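Local coordinates for pseudoaglycone deacetylase Dbv21 (Actinoplanes teichomyceticus, PDB 3DFI), which is a zinc-binding deacetylase of the PIG-L family that probably removes the acetyl group from the pseudoaglycone during biosynthesis of the lipoglycopeptide antibiotic A40926, at residues A[214-217]-A[218-222]; A[50-54]-A[55-59]. All blocks are in the same frame, centred on the assembly; numbering follows the deposited sequence.

In the fold
Contact 1 and contact 2 are both local, each made along a continuous run of chain, and their centres are 33 Å apart. Contact 1 runs along nearly all of helix 213-223, partly buried against helices 19-33 and 71-86; contact 2 is the loop-to-helix junction that starts helix 54-63, on the surface and farther from the chain centre (24 Å against 16 Å). No helix or strand is common to the two. Regular i to i+4 backbone bonds and long charged side chains with partners beyond the segments mark residues 214-222, whereas residues 50-59 rest on a serine N-cap, the Tyr52-Ala56 apolar contact and Glu57 at the Tyr52 ring edge, with the Tyr52 hydroxyl joining its loop to the start of helix 71-86.

Contact 1: residues A[214-217]-A[218-222]; sequences EART and RKFQA
Two turns of helix 213-223, which packs on helices 19-33 and 71-86, bring Arg216 against Phe220 and Glu214 alongside Arg218. The backbone is regular: Arg218 N donates to Glu214 O at 2.8 Å with an N-H...O angle of 161°, and Lys219, Phe220 and Gln221 repeat the i to i+4 pattern onto Ala215, Arg216 and Thr217. On one flank Arg216 lays its CG over one face of the Phe220 ring, and Phe220 CE1 in turn sits over a face of the Arg216 guanidinium, toward its rim, 3.7 Å from Arg216 NH1. The two planes are 42° apart, so the pair is tilted and not a parallel stack. The reach comes from an extended chain, with CG of Arg216 anti to the backbone N (chi1 168°). NH1 also forms a salt bridge with Asp245, while Phe220 meets the ring of Phe241. On another flank, Glu214 OE2 approaches the aliphatic part of Arg218, 3.4 Å from CD. It remains 4.4 Å from NE and well out of the guanidinium plane, so this is charge proximity without a salt bridge. Arg218 NH2 instead forms a salt bridge with Glu32 and its NH1 a hydrogen bond with Gln85 O; Lys219 NZ forms a salt bridge with Glu259. The cationic ends thus tie the helix to its surroundings, while the exposed Glu214 carboxylate can probably offer Arg218 at most a through-space attraction, with no directed bond.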
loop_
_atom_site.group_PDB
_atom_site.type_symbol
_atom_site.label_atom_id
_atom_site.label_comp_id
_atom_site.label_asym_id
_atom_site.label_seq_id
_atom_site.Cartn_x
_atom_site.Cartn_y
_atom_site.Cartn_z
ATOM N N GLU A 214 -1.501 -15.414 14.213
ATOM C CA GLU A 214 -1.412 -15.960 12.866
ATOM C C GLU A 214 -1.488 -14.874 11.782
ATOM O O GLU A 214 -0.819 -14.998 10.747
ATOM C CB GLU A 214 -2.412 -17.102 12.632
ATOM C CG GLU A 214 -3.596 -16.779 11.735
ATOM C CD GLU A 214 -4.080 -17.985 10.937
ATOM O OE1 GLU A 214 -5.157 -18.535 11.271
ATOM O OE2 GLU A 214 -3.384 -18.383 9.981
ATOM N N ALA A 215 -2.265 -13.811 12.022
ATOM C CA ALA A 215 -2.349 -12.712 11.061
ATOM C C ALA A 215 -0.991 -12.016 10.914
ATOM O O ALA A 215 -0.583 -11.684 9.801
ATOM C CB ALA A 215 -3.437 -11.717 11.449
ATOM N N ARG A 216 -0.285 -11.832 12.038
ATOM C CA ARG A 216 1.059 -11.234 12.023
ATOM C C ARG A 216 2.069 -12.160 11.338
ATOM O O ARG A 216 2.901 -11.708 10.551
ATOM C CB ARG A 216 1.511 -10.897 13.449
ATOM C CG ARG A 216 2.985 -10.540 13.612
ATOM C CD ARG A 216 3.414 -10.822 15.040
ATOM N NE ARG A 216 4.862 -10.877 15.250
ATOM C CZ ARG A 216 5.678 -11.846 14.832
ATOM N NH1 ARG A 216 6.972 -11.768 15.118
ATOM N NH2 ARG A 216 5.230 -12.878 14.117
ATOM N N THR A 217 1.992 -13.450 11.654
ATOM C CA THR A 217 2.823 -14.472 11.007
ATOM C C THR A 217 2.578 -14.475 9.491
ATOM O O THR A 217 3.532 -14.475 8.693
ATOM C CB THR A 217 2.615 -15.864 11.679
ATOM O OG1 THR A 217 3.160 -15.824 13.001
ATOM C CG2 THR A 217 3.314 -16.988 10.924
ATOM N N ARG A 218 1.312 -14.430 9.087
ATOM C CA ARG A 218 0.993 -14.374 7.661
ATOM C C ARG A 218 1.492 -13.095 6.978
ATOM O O ARG A 218 1.967 -13.151 5.841
ATOM C CB ARG A 218 -0.495 -14.570 7.415
ATOM C CG ARG A 218 -0.968 -15.987 7.742
ATOM C CD ARG A 218 -2.479 -16.042 7.641
ATOM N NE ARG A 218 -2.891 -16.159 6.247
ATOM C CZ ARG A 218 -4.095 -15.887 5.782
ATOM N NH1 ARG A 218 -4.337 -16.055 4.497
ATOM N NH2 ARG A 218 -5.049 -15.442 6.587
ATOM N N LYS A 219 1.397 -11.954 7.668
ATOM C CA LYS A 219 1.954 -10.697 7.131
ATOM C C LYS A 219 3.472 -10.833 6.837
ATOM O O LYS A 219 3.926 -10.487 5.748
ATOM C CB LYS A 219 1.732 -9.548 8.111
ATOM C CG LYS A 219 2.305 -8.221 7.628
ATOM C CD LYS A 219 2.283 -7.120 8.703
ATOM C CE LYS A 219 2.778 -5.812 8.098
ATOM N NZ LYS A 219 2.420 -4.580 8.878
ATOM N N PHE A 220 4.238 -11.292 7.826
ATOM C CA PHE A 220 5.696 -11.313 7.732
ATOM C C PHE A 220 6.137 -12.299 6.633
ATOM O O PHE A 220 7.057 -12.020 5.856
ATOM C CB PHE A 220 6.331 -11.642 9.096
ATOM C CG PHE A 220 6.340 -10.481 10.098
ATOM C CD1 PHE A 220 7.118 -10.563 11.262
ATOM C CD2 PHE A 220 5.597 -9.333 9.895
ATOM C CE1 PHE A 220 7.137 -9.517 12.191
ATOM C CE2 PHE A 220 5.595 -8.276 10.833
ATOM C CZ PHE A 220 6.356 -8.363 11.965
ATOM N N GLN A 221 5.434 -13.421 6.532
ATOM C CA GLN A 221 5.702 -14.401 5.482
ATOM C C GLN A 221 5.411 -13.843 4.091
ATOM O O GLN A 221 6.205 -14.006 3.173
ATOM C CB GLN A 221 4.933 -15.708 5.753
ATOM C CG GLN A 221 5.323 -16.869 4.842
ATOM C CD GLN A 221 6.738 -17.400 5.086
ATOM O OE1 GLN A 221 7.214 -17.470 6.227
ATOM N NE2 GLN A 221 7.407 -17.802 4.004
ATOM N N ALA A 222 4.281 -13.160 3.951
ATOM C CA ALA A 222 3.938 -12.466 2.722
ATOM C C ALA A 222 4.990 -11.424 2.310
ATOM O O ALA A 222 5.329 -11.336 1.123
ATOM C CB ALA A 222 2.540 -11.819 2.842
#

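Contact 2: residues A[50-54]-A[55-59]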
loop_
_atom_site.group_PDB
_atom_site.type_symbol
_atom_site.label_atom_id
_atom_site.label_comp_id
_atom_site.label_asym_id
_atom_site.label_seq_id
_atom_site.Cartn_x
_atom_site.Cartn_y
_atom_site.Cartn_z
ATOM N N PRO A 50 12.642 -4.742 -21.050
ATOM C CA PRO A 50 13.970 -4.263 -21.426
ATOM C C PRO A 50 13.979 -3.930 -22.922
ATOM O O PRO A 50 13.211 -4.542 -23.671
ATOM C CB PRO A 50 14.880 -5.478 -21.164
ATOM C CG PRO A 50 14.101 -6.382 -20.299
ATOM C CD PRO A 50 12.671 -6.171 -20.698
ATOM N N PRO A 51 14.869 -3.015 -23.366
ATOM C CA PRO A 51 15.959 -2.392 -22.603
ATOM C C PRO A 51 15.536 -1.156 -21.819
ATOM O O PRO A 51 14.561 -0.497 -22.184
ATOM C CB PRO A 51 16.981 -2.020 -23.684
ATOM C CG PRO A 51 16.223 -2.009 -24.998
ATOM C CD PRO A 51 14.823 -2.516 -24.752
ATOM N N TYR A 52 16.275 -0.855 -20.751
ATOM C CA TYR A 52 15.941 0.256 -19.857
ATOM C C TYR A 52 16.937 1.408 -19.934
ATOM O O TYR A 52 18.002 1.281 -20.532
ATOM C CB TYR A 52 15.869 -0.232 -18.406
ATOM C CG TYR A 52 14.839 -1.302 -18.157
ATOM C CD1 TYR A 52 13.477 -0.994 -18.146
ATOM C CD2 TYR A 52 15.226 -2.626 -17.922
ATOM C CE1 TYR A 52 12.522 -1.970 -17.924
ATOM C CE2 TYR A 52 14.272 -3.616 -17.687
ATOM C CZ TYR A 52 12.924 -3.272 -17.688
ATOM O OH TYR A 52 11.978 -4.230 -17.474
ATOM N N SER A 53 16.576 2.528 -19.310
ATOM C CA SER A 53 17.485 3.661 -19.139
ATOM C C SER A 53 18.514 3.352 -18.046
ATOM O O SER A 53 18.215 2.588 -17.121
ATOM C CB SER A 53 16.700 4.925 -18.770
ATOM O OG SER A 53 16.228 4.869 -17.435
ATOM N N PRO A 54 19.722 3.946 -18.136
ATOM C CA PRO A 54 20.704 3.797 -17.052
ATOM C C PRO A 54 20.121 4.114 -15.664
ATOM O O PRO A 54 20.430 3.420 -14.696
ATOM C CB PRO A 54 21.789 4.814 -17.419
ATOM C CG PRO A 54 21.689 4.948 -18.894
ATOM C CD PRO A 54 20.245 4.777 -19.240
ATOM N N ALA A 55 19.275 5.141 -15.579
ATOM C CA ALA A 55 18.636 5.524 -14.318
ATOM C C ALA A 55 17.737 4.418 -13.757
ATOM O O ALA A 55 17.561 4.313 -12.534
ATOM C CB ALA A 55 17.850 6.809 -14.496
ATOM N N ALA A 56 17.168 3.608 -14.655
ATOM C CA ALA A 56 16.332 2.461 -14.277
ATOM C C ALA A 56 17.208 1.242 -14.016
ATOM O O ALA A 56 16.906 0.430 -13.142
ATOM C CB ALA A 56 15.322 2.150 -15.369
ATOM N N GLU A 57 18.285 1.130 -14.791
ATOM C CA GLU A 57 19.277 0.072 -14.641
ATOM C C GLU A 57 19.913 0.117 -13.249
ATOM O O GLU A 57 20.321 -0.913 -12.713
ATOM C CB GLU A 57 20.378 0.239 -15.686
ATOM C CG GLU A 57 20.939 -1.057 -16.228
ATOM C CD GLU A 57 20.393 -1.391 -17.608
ATOM O OE1 GLU A 57 19.151 -1.429 -17.759
ATOM O OE2 GLU A 57 21.210 -1.615 -18.537
ATOM N N ARG A 58 19.990 1.320 -12.683
ATOM C CA ARG A 58 20.634 1.558 -11.397
ATOM C C ARG A 58 19.743 1.044 -10.279
ATOM O O ARG A 58 20.217 0.413 -9.337
ATOM C CB ARG A 58 20.921 3.058 -11.228
ATOM C CG ARG A 58 22.135 3.412 -10.358
ATOM C CD ARG A 58 21.697 3.972 -8.999
ATOM N NE ARG A 58 22.810 4.579 -8.258
ATOM C CZ ARG A 58 22.683 5.308 -7.147
ATOM N NH1 ARG A 58 21.483 5.547 -6.622
ATOM N NH2 ARG A 58 23.763 5.809 -6.558
ATOM N N PHE A 59 18.451 1.320 -10.403
ATOM C CA PHE A 59 17.446 0.840 -9.456
ATOM C C PHE A 59 17.287 -0.671 -9.531
ATOM O O PHE A 59 17.082 -1.327 -8.508
ATOM C CB PHE A 59 16.093 1.502 -9.719
ATOM C CG PHE A 59 15.812 2.685 -8.838
ATOM C CD1 PHE A 59 15.134 2.520 -7.633
ATOM C CD2 PHE A 59 16.215 3.965 -9.215
ATOM C CE1 PHE A 59 14.859 3.610 -6.808
ATOM C CE2 PHE A 59 15.949 5.069 -8.398
ATOM C CZ PHE A 59 15.269 4.889 -7.190
#
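This is a helix N-cap at the surface, where the loop following strand 37-42 enters helix 54-63, and it turns on Ser53 meeting Ala56. Ser53 OG accepts from Ala56 N at 3.2 Å, the capping bond; chi1 of 73° sets the hydroxyl between its own backbone N and carbonyl carbon, within reach of that amide. Ser53 O takes two donors. Glu57 N comes at 2.7 Å, nearly in line with the carbonyl bond, whereas Ala56 N comes at 2.9 Å from well above the carbonyl plane (59° out of it) with a bent N-H...O angle of 130°. Pro54, the first helical residue, passes its own carbonyl to Arg58 N. Before the cap, Tyr52 CB rests 3.9 Å from Ala56 CB, and Glu57 OE1 lies 3.6 Å from the same Tyr52 CB, at the ring edge, the carboxylate plane nearly perpendicular to the ring. The Tyr52 ring meets His60 further along the helix edge-to-face, and Tyr52 OH is hydrogen-bonded to Ala48 O and Ala71 N. Ala56 N is therefore shared between two oxygens of one serine: Ser53 O starts the regular i to i+4 series with Glu57 N, while Ser53 OG serves Ala56 N, whose i-4 residue lies before the cap.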